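Local atomic coordinates of BB_2cx5_001 (Thermus thermophilus, PDB entry 3RI0), a protein that serves as a designed epitope scaffold, built on a Thermus thermophilus aminoacyl-tRNA editing domain, probably to present a grafted linear HIV epitope. Residues G41-V44 / G45-V48; G101-P104 / V105-T109; K141-L144 / A145-A149. The protein carries 6 engineered substitutions. One frame throughout, in Å; residues are numbered along the deposited sequence.

All three contacts are local, each within one continuous run of chain. Contact 2 is the buried one, its centre about 8 Å from the chain's centre; contacts 1 and 3 lie farther out and are only partly buried. Contact 1 turns the chain from helix 33-39 into strand 47-54, contact 3 finishes helix 140-147, and contact 2 is a loop resting on that helix, with Pro104 against Leu143 and Thr147. Leu143 also meets Val48 of contact 1, so helix 140-147 touches both of the other contacts. The chemistry differs: a glutamine amide gripping a main-chain N-H in contact 1, an imidazole reaching a proline carbonyl in contact 2, and a threonine hydroxyl bonded to main-chain atoms at a helix C-terminus in contact 3.

Contact 1: residues G41-V44 / G45-V48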
ATOM      1  N   GLY A  41     -12.555 -12.982   0.926  1.00 25.78           N
ATOM      2  CA  GLY A  41     -12.072 -14.326   1.185  1.00 25.36           C
ATOM      3  C   GLY A  41     -10.573 -14.509   1.289  1.00 25.74           C
ATOM      4  O   GLY A  41     -10.079 -15.597   1.013  1.00 27.06           O
ATOM      5  N   ALA A  42      -9.841 -13.470   1.683  1.00 25.38           N
ATOM      6  CA  ALA A  42      -8.387 -13.583   1.811  1.00 24.62           C
ATOM      7  C   ALA A  42      -7.980 -13.594   3.279  1.00 24.27           C
ATOM      8  O   ALA A  42      -8.805 -13.340   4.159  1.00 24.82           O
ATOM      9  CB  ALA A  42      -7.710 -12.409   1.101  1.00 22.40           C
ATOM     10  N   GLU A  43      -6.716 -13.918   3.546  1.00 24.05           N
ATOM     11  CA  GLU A  43      -6.197 -13.898   4.914  1.00 22.62           C
ATOM     12  C   GLU A  43      -5.747 -12.468   5.139  1.00 21.85           C
ATOM     13  O   GLU A  43      -5.427 -11.758   4.179  1.00 21.79           O
ATOM     14  CB  GLU A  43      -4.972 -14.785   5.069  1.00 24.79           C
ATOM     15  CG  GLU A  43      -5.227 -16.264   5.088  1.00 30.08           C
ATOM     16  CD  GLU A  43      -3.926 -17.045   5.107  1.00 33.55           C
ATOM     17  OE1 GLU A  43      -3.917 -18.192   4.608  1.00 35.94           O
ATOM     18  OE2 GLU A  43      -2.913 -16.509   5.622  1.00 35.22           O
ATOM     19  N   VAL A  44      -5.696 -12.042   6.394  1.00 19.86           N
ATOM     20  CA  VAL A  44      -5.272 -10.687   6.682  1.00 19.64           C
ATOM     21  C   VAL A  44      -3.832 -10.431   6.227  1.00 18.81           C
ATOM     22  O   VAL A  44      -3.467  -9.310   5.898  1.00 17.63           O
ATOM     23  CB  VAL A  44      -5.391 -10.368   8.179  1.00 19.69           C
ATOM     24  CG1 VAL A  44      -4.247 -11.006   8.946  1.00 20.47           C
ATOM     25  CG2 VAL A  44      -5.404  -8.857   8.367  1.00 19.97           C
ATOM     26  N   GLY A  45      -3.017 -11.477   6.192  1.00 18.30           N
ATOM     27  CA  GLY A  45      -1.642 -11.300   5.756  1.00 19.28           C
ATOM     28  C   GLY A  45      -1.525 -10.931   4.286  1.00 19.82           C
ATOM     29  O   GLY A  45      -0.467 -10.481   3.831  1.00 18.24           O
ATOM     30  N   GLN A  46      -2.611 -11.123   3.543  1.00 18.66           N
ATOM     31  CA  GLN A  46      -2.627 -10.811   2.123  1.00 20.25           C
ATOM     32  C   GLN A  46      -2.943  -9.348   1.853  1.00 19.66           C
ATOM     33  O   GLN A  46      -2.731  -8.860   0.748  1.00 19.30           O
ATOM     34  CB  GLN A  46      -3.635 -11.702   1.384  1.00 20.91           C
ATOM     35  CG  GLN A  46      -3.173 -13.146   1.225  1.00 19.59           C
ATOM     36  CD  GLN A  46      -4.243 -14.033   0.599  1.00 23.10           C
ATOM     37  OE1 GLN A  46      -5.260 -14.340   1.235  1.00 20.92           O
ATOM     38  NE2 GLN A  46      -4.025 -14.439  -0.652  1.00 20.89           N
ATOM     39  N   ILE A  47      -3.457  -8.645   2.855  1.00 19.37           N
ATOM     40  CA  ILE A  47      -3.762  -7.233   2.686  1.00 19.23           C
ATOM     41  C   ILE A  47      -2.459  -6.441   2.704  1.00 20.24           C
ATOM     42  O   ILE A  47      -1.591  -6.673   3.549  1.00 20.04           O
ATOM     43  CB  ILE A  47      -4.674  -6.698   3.811  1.00 19.57           C
ATOM     44  CG1 ILE A  47      -6.006  -7.458   3.820  1.00 20.17           C
ATOM     45  CG2 ILE A  47      -4.912  -5.190   3.614  1.00 20.60           C
ATOM     46  CD1 ILE A  47      -6.819  -7.306   2.565  1.00 18.47           C
ATOM     47  N   VAL A  48      -2.334  -5.506   1.771  1.00 18.72           N
ATOM     48  CA  VAL A  48      -1.148  -4.684   1.668  1.00 17.29           C
ATOM     49  C   VAL A  48      -1.396  -3.290   2.225  1.00 18.51           C
ATOM     50  O   VAL A  48      -2.270  -2.569   1.742  1.00 19.61           O
ATOM     51  CB  VAL A  48      -0.712  -4.523   0.201  1.00 19.09           C
ATOM     52  CG1 VAL A  48       0.644  -3.815   0.139  1.00 16.96           C
ATOM     53  CG2 VAL A  48      -0.656  -5.896  -0.487  1.00 19.66           C
TER
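The flat group here is the side-chain amide of Gln46. Its oxygen edge faces the backbone of Glu43: OE1 accepts from Glu43 N at 2.8 Å, with a nearly straight N-H...O angle of 166° and the donor in the carbonyl plane. Ala42 CB lies off one face, 3.1 Å from OE1 and shifted outward past the oxygen, while Glu43 CB approaches obliquely from the other side, 3.9 Å from the same oxygen. At the nitrogen edge NE2 gives its hydrogen bond to Glu124 O, so both polar atoms of the amide are engaged and its rotation is fixed. Gln46 gets there because CG lies beside its own backbone N (chi1 -73°) and the chain then runs extended, which carries the amide back along the turn toward Glu43.

The main chain binds the same pair in the reverse sense. Gln46 N donates to Glu43 O at 3.0 Å, and one residue on Ile47 N donates to Val44 O at 3.1 Å. These i-to-i+3 bonds make a short turn of 3-10 helix. With the amide bond added, Glu43 is held to Gln46 through both its N-H and its C=O.

Just upstream, Gly41, with positive phi, is the C-prime residue of the Schellman motif ending helix 33-39. Val44 and Ile47 pack back on that helix at Ala33 and Ala37, and beyond the turn strand 47-54 runs parallel to strand 125-128, where Gln46 and Val48 bond to Trp126.

Contact 2: residues G101-P104 / V105-T109; sequences GVPP and VGHNT
His107 reaches back four residues to the main chain of Pro103: NE2 donates its proton to Pro103 O in a tight bond of 2.6 Å, with an N-H...O angle of 156°. The oxygen lies at the edge of the imidazole, near the ring plane, whereas the nitrogen is tilted 31° from the plane of the carbonyl. This bond should help set the turn of the ring and gives the carbonyl a partner inside the loop. The geometry follows from His107 CG lying beside its own backbone N (chi1 -59°), which swings the ring inward toward the prolines.

The histidine's surroundings are close. Val105 CA sits over one ring face, 4.2 Å above its plane and toward the rim. Val102 crosses the histidine side chain at about a right angle and brings CG1 to 4.0 Å from NE2. Packing is tight again across the backbone bend, where Pro103 CG comes to 3.3 Å from Val105 O.

Glycines and prolines dominate this run, Gly-Val-Pro-Pro-Val-Gly-His, consistent with the glycine- and proline-containing loop of YbaK-type aminoacyl-tRNA editing domains; here it lies between helix 88-95 and strand 113-116. Its inner side is buried: Pro103 leans on Val9 of helix 4-15, and Val102 on Val91 of helix 88-95.

The outward side is looser. Gly106 takes a positive phi to turn the chain, and both it and His107 are partly exposed. From there the chain runs off toward the surface, where Asn108, exposed, touches Arg8 on helix 4-15.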
ATOM      1  N   GLY A 101      -6.327   5.014   3.697  1.00 15.41           N
ATOM      2  CA  GLY A 101      -6.709   4.462   2.405  1.00 14.96           C
ATOM      3  C   GLY A 101      -5.671   4.596   1.298  1.00 13.96           C
ATOM      4  O   GLY A 101      -5.999   4.461   0.116  1.00 11.72           O
ATOM      5  N   VAL A 102      -4.419   4.852   1.675  1.00 13.44           N
ATOM      6  CA  VAL A 102      -3.336   5.020   0.706  1.00 14.58           C
ATOM      7  C   VAL A 102      -3.077   3.796  -0.193  1.00 15.00           C
ATOM      8  O   VAL A 102      -2.811   2.690   0.298  1.00 14.17           O
ATOM      9  CB  VAL A 102      -1.997   5.369   1.409  1.00 13.13           C
ATOM     10  CG1 VAL A 102      -0.892   5.544   0.364  1.00 12.67           C
ATOM     11  CG2 VAL A 102      -2.150   6.625   2.242  1.00 10.58           C
ATOM     12  N   PRO A 103      -3.163   3.983  -1.522  1.00 14.40           N
ATOM     13  CA  PRO A 103      -2.925   2.906  -2.490  1.00 14.51           C
ATOM     14  C   PRO A 103      -1.423   2.865  -2.793  1.00 14.35           C
ATOM     15  O   PRO A 103      -0.709   3.813  -2.488  1.00 15.80           O
ATOM     16  CB  PRO A 103      -3.738   3.356  -3.689  1.00 13.66           C
ATOM     17  CG  PRO A 103      -3.531   4.855  -3.659  1.00 13.41           C
ATOM     18  CD  PRO A 103      -3.732   5.173  -2.186  1.00 14.78           C
ATOM     19  N   PRO A 104      -0.925   1.769  -3.393  1.00 14.75           N
ATOM     20  CA  PRO A 104       0.510   1.684  -3.705  1.00 13.80           C
ATOM     21  C   PRO A 104       0.916   2.336  -5.032  1.00 15.25           C
ATOM     22  O   PRO A 104       2.062   2.199  -5.467  1.00 18.12           O
ATOM     23  CB  PRO A 104       0.765   0.182  -3.695  1.00 14.35           C
ATOM     24  CG  PRO A 104      -0.521  -0.357  -4.296  1.00 13.52           C
ATOM     25  CD  PRO A 104      -1.595   0.468  -3.600  1.00 13.10           C
ATOM     26  N   VAL A 105      -0.017   3.033  -5.676  1.00 15.61           N
ATOM     27  CA  VAL A 105       0.253   3.704  -6.949  1.00 16.68           C
ATOM     28  C   VAL A 105      -0.662   4.915  -7.082  1.00 18.11           C
ATOM     29  O   VAL A 105      -1.552   5.110  -6.253  1.00 19.65           O
ATOM     30  CB  VAL A 105      -0.014   2.776  -8.168  1.00 19.05           C
ATOM     31  CG1 VAL A 105       1.030   1.655  -8.215  1.00 18.92           C
ATOM     32  CG2 VAL A 105      -1.431   2.215  -8.094  1.00 15.58           C
ATOM     33  N   GLY A 106      -0.449   5.715  -8.128  1.00 18.13           N
ATOM     34  CA  GLY A 106      -1.266   6.901  -8.339  1.00 17.63           C
ATOM     35  C   GLY A 106      -0.899   8.071  -7.437  1.00 17.99           C
ATOM     36  O   GLY A 106      -1.743   8.903  -7.125  1.00 20.38           O
ATOM     37  N   HIS A 107       0.354   8.151  -7.011  1.00 17.06           N
ATOM     38  CA  HIS A 107       0.768   9.232  -6.124  1.00 18.07           C
ATOM     39  C   HIS A 107       1.186  10.498  -6.853  1.00 18.39           C
ATOM     40  O   HIS A 107       1.689  10.437  -7.972  1.00 19.10           O
ATOM     41  CB  HIS A 107       1.916   8.748  -5.235  1.00 18.73           C
ATOM     42  CG  HIS A 107       1.572   7.557  -4.392  1.00 21.65           C
ATOM     43  ND1 HIS A 107       2.516   6.854  -3.679  1.00 20.62           N
ATOM     44  CD2 HIS A 107       0.382   6.961  -4.134  1.00 22.02           C
ATOM     45  CE1 HIS A 107       1.922   5.873  -3.016  1.00 22.87           C
ATOM     46  NE2 HIS A 107       0.630   5.917  -3.276  1.00 19.91           N
ATOM     47  N   ASN A 108       0.971  11.648  -6.220  1.00 19.04           N
ATOM     48  CA  ASN A 108       1.346  12.930  -6.820  1.00 19.81           C
ATOM     49  C   ASN A 108       2.868  12.991  -6.855  1.00 19.20           C
ATOM     50  O   ASN A 108       3.457  13.547  -7.781  1.00 17.50           O
ATOM     51  CB  ASN A 108       0.804  14.104  -5.992  1.00 21.82           C
ATOM     52  CG  ASN A 108      -0.728  14.155  -5.956  1.00 26.85           C
ATOM     53  OD1 ASN A 108      -1.386  14.056  -6.986  1.00 26.99           O
ATOM     54  ND2 ASN A 108      -1.291  14.321  -4.767  1.00 25.77           N
ATOM     55  N   THR A 109       3.479  12.404  -5.829  1.00 17.65           N
ATOM     56  CA  THR A 109       4.925  12.344  -5.690  1.00 19.68           C
ATOM     57  C   THR A 109       5.362  10.872  -5.697  1.00 19.56           C
ATOM     58  O   THR A 109       5.081  10.133  -4.754  1.00 18.70           O
ATOM     59  CB  THR A 109       5.388  13.000  -4.356  1.00 20.15           C
ATOM     60  OG1 THR A 109       5.078  14.400  -4.373  1.00 21.41           O
ATOM     61  CG2 THR A 109       6.874  12.824  -4.150  1.00 19.08           C
TER

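Contact 3: residues K141-L144 / A145-A149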
ATOM      1  N   LYS A 141       4.221 -10.308  -7.996  1.00 21.26           N
ATOM      2  CA  LYS A 141       5.054  -9.960  -9.139  1.00 21.60           C
ATOM      3  C   LYS A 141       4.566  -8.664  -9.769  1.00 20.51           C
ATOM      4  O   LYS A 141       5.365  -7.787 -10.107  1.00 19.55           O
ATOM      5  CB  LYS A 141       5.034 -11.088 -10.178  1.00 23.28           C
ATOM      6  CG  LYS A 141       6.371 -11.279 -10.888  1.00 28.00           C
ATOM      7  CD  LYS A 141       6.296 -12.264 -12.062  1.00 31.22           C
ATOM      8  CE  LYS A 141       7.674 -12.448 -12.711  1.00 32.85           C
ATOM      9  NZ  LYS A 141       7.648 -13.124 -14.044  1.00 32.24           N
ATOM     10  N   GLU A 142       3.251  -8.546  -9.932  1.00 20.38           N
ATOM     11  CA  GLU A 142       2.662  -7.345 -10.509  1.00 20.31           C
ATOM     12  C   GLU A 142       2.864  -6.173  -9.570  1.00 20.83           C
ATOM     13  O   GLU A 142       3.271  -5.099  -9.992  1.00 23.43           O
ATOM     14  CB  GLU A 142       1.172  -7.554 -10.779  1.00 22.46           C
ATOM     15  CG  GLU A 142       0.888  -8.611 -11.843  1.00 22.99           C
ATOM     16  CD  GLU A 142      -0.595  -8.830 -12.087  1.00 24.32           C
ATOM     17  OE1 GLU A 142      -1.320  -9.187 -11.132  1.00 22.21           O
ATOM     18  OE2 GLU A 142      -1.032  -8.647 -13.244  1.00 25.13           O
ATOM     19  N   LEU A 143       2.593  -6.380  -8.289  1.00 20.52           N
ATOM     20  CA  LEU A 143       2.761  -5.315  -7.306  1.00 19.73           C
ATOM     21  C   LEU A 143       4.168  -4.729  -7.427  1.00 20.88           C
ATOM     22  O   LEU A 143       4.337  -3.507  -7.409  1.00 20.28           O
ATOM     23  CB  LEU A 143       2.520  -5.855  -5.885  1.00 18.43           C
ATOM     24  CG  LEU A 143       2.599  -4.829  -4.744  1.00 20.50           C
ATOM     25  CD1 LEU A 143       1.575  -3.716  -4.975  1.00 17.19           C
ATOM     26  CD2 LEU A 143       2.342  -5.510  -3.418  1.00 19.70           C
ATOM     27  N   LEU A 144       5.168  -5.602  -7.550  1.00 19.55           N
ATOM     28  CA  LEU A 144       6.556  -5.167  -7.682  1.00 21.05           C
ATOM     29  C   LEU A 144       6.800  -4.419  -8.984  1.00 21.81           C
ATOM     30  O   LEU A 144       7.562  -3.448  -9.007  1.00 21.39           O
ATOM     31  CB  LEU A 144       7.504  -6.373  -7.618  1.00 21.88           C
ATOM     32  CG  LEU A 144       7.718  -7.031  -6.256  1.00 23.68           C
ATOM     33  CD1 LEU A 144       8.534  -8.308  -6.411  1.00 24.05           C
ATOM     34  CD2 LEU A 144       8.424  -6.042  -5.326  1.00 24.00           C
ATOM     35  N   ALA A 145       6.165  -4.871 -10.066  1.00 21.53           N
ATOM     36  CA  ALA A 145       6.332  -4.223 -11.364  1.00 22.18           C
ATOM     37  C   ALA A 145       5.686  -2.843 -11.354  1.00 22.12           C
ATOM     38  O   ALA A 145       6.157  -1.925 -12.011  1.00 23.67           O
ATOM     39  CB  ALA A 145       5.716  -5.078 -12.470  1.00 22.47           C
ATOM     40  N   LEU A 146       4.602  -2.714 -10.599  1.00 22.00           N
ATOM     41  CA  LEU A 146       3.857  -1.463 -10.484  1.00 22.18           C
ATOM     42  C   LEU A 146       4.588  -0.429  -9.656  1.00 22.75           C
ATOM     43  O   LEU A 146       4.702   0.737 -10.033  1.00 23.21           O
ATOM     44  CB  LEU A 146       2.509  -1.715  -9.808  1.00 20.62           C
ATOM     45  CG  LEU A 146       1.274  -2.038 -10.628  1.00 21.53           C
ATOM     46  CD1 LEU A 146       0.155  -2.455  -9.683  1.00 20.48           C
ATOM     47  CD2 LEU A 146       0.873  -0.813 -11.446  1.00 20.61           C
ATOM     48  N   THR A 147       5.065  -0.870  -8.503  1.00 22.54           N
ATOM     49  CA  THR A 147       5.742   0.002  -7.560  1.00 21.81           C
ATOM     50  C   THR A 147       7.249   0.116  -7.767  1.00 21.47           C
ATOM     51  O   THR A 147       7.866   1.088  -7.331  1.00 21.92           O
ATOM     52  CB  THR A 147       5.489  -0.497  -6.134  1.00 22.67           C
ATOM     53  OG1 THR A 147       6.066  -1.800  -5.984  1.00 20.26           O
ATOM     54  CG2 THR A 147       3.993  -0.587  -5.859  1.00 21.77           C
ATOM     55  N   GLY A 148       7.843  -0.872  -8.429  1.00 20.85           N
ATOM     56  CA  GLY A 148       9.283  -0.857  -8.625  1.00 20.48           C
ATOM     57  C   GLY A 148       9.919  -0.973  -7.249  1.00 22.09           C
ATOM     58  O   GLY A 148      11.027  -0.492  -7.000  1.00 20.39           O
ATOM     59  N   ALA A 149       9.193  -1.621  -6.343  1.00 21.44           N
ATOM     60  CA  ALA A 149       9.659  -1.787  -4.980  1.00 23.03           C
ATOM     61  C   ALA A 149      10.801  -2.788  -4.847  1.00 23.78           C
ATOM     62  O   ALA A 149      10.939  -3.725  -5.638  1.00 25.23           O
ATOM     63  CB  ALA A 149       8.503  -2.212  -4.086  1.00 22.81           C
TER
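From Lys141 to Thr147 the chain is regular alpha helix, with Ala145 N, Leu146 N and Thr147 N bonded to Lys141 O, Glu142 O and Leu143 O; Gly148 N, on the first residue to leave helical phi/psi, still reaches Leu144 O at 2.7 Å. Leu143 O is gripped twice. Besides Thr147 N at 2.9 Å it accepts from Thr147 OG1 at 2.8 Å, and the two donors come from opposite faces of its carbonyl plane. Thr147 can do this because OG1 stands between its own backbone N and carbonyl carbon (chi1 63°), pointing back up the helix. That rotamer also places CG2 4.1 Å from Leu143 CD1, on the flank that meets Pro104.

On another side Leu144 reaches past the helix end, its CD2 lying 4.0 Å from Ala149 CB; both residues also touch Leu115 of strand 113-116. The carboxylate of Glu142 is held elsewhere, by His20 and by Thr139 N.

Thr147 OG1 in turn accepts from Ala149 N at 3.2 Å, an ST turn. With Gly148 at positive phi in the middle of this turn, it forms a helix C-terminus with a glycine exit, here leading into strand 150-152.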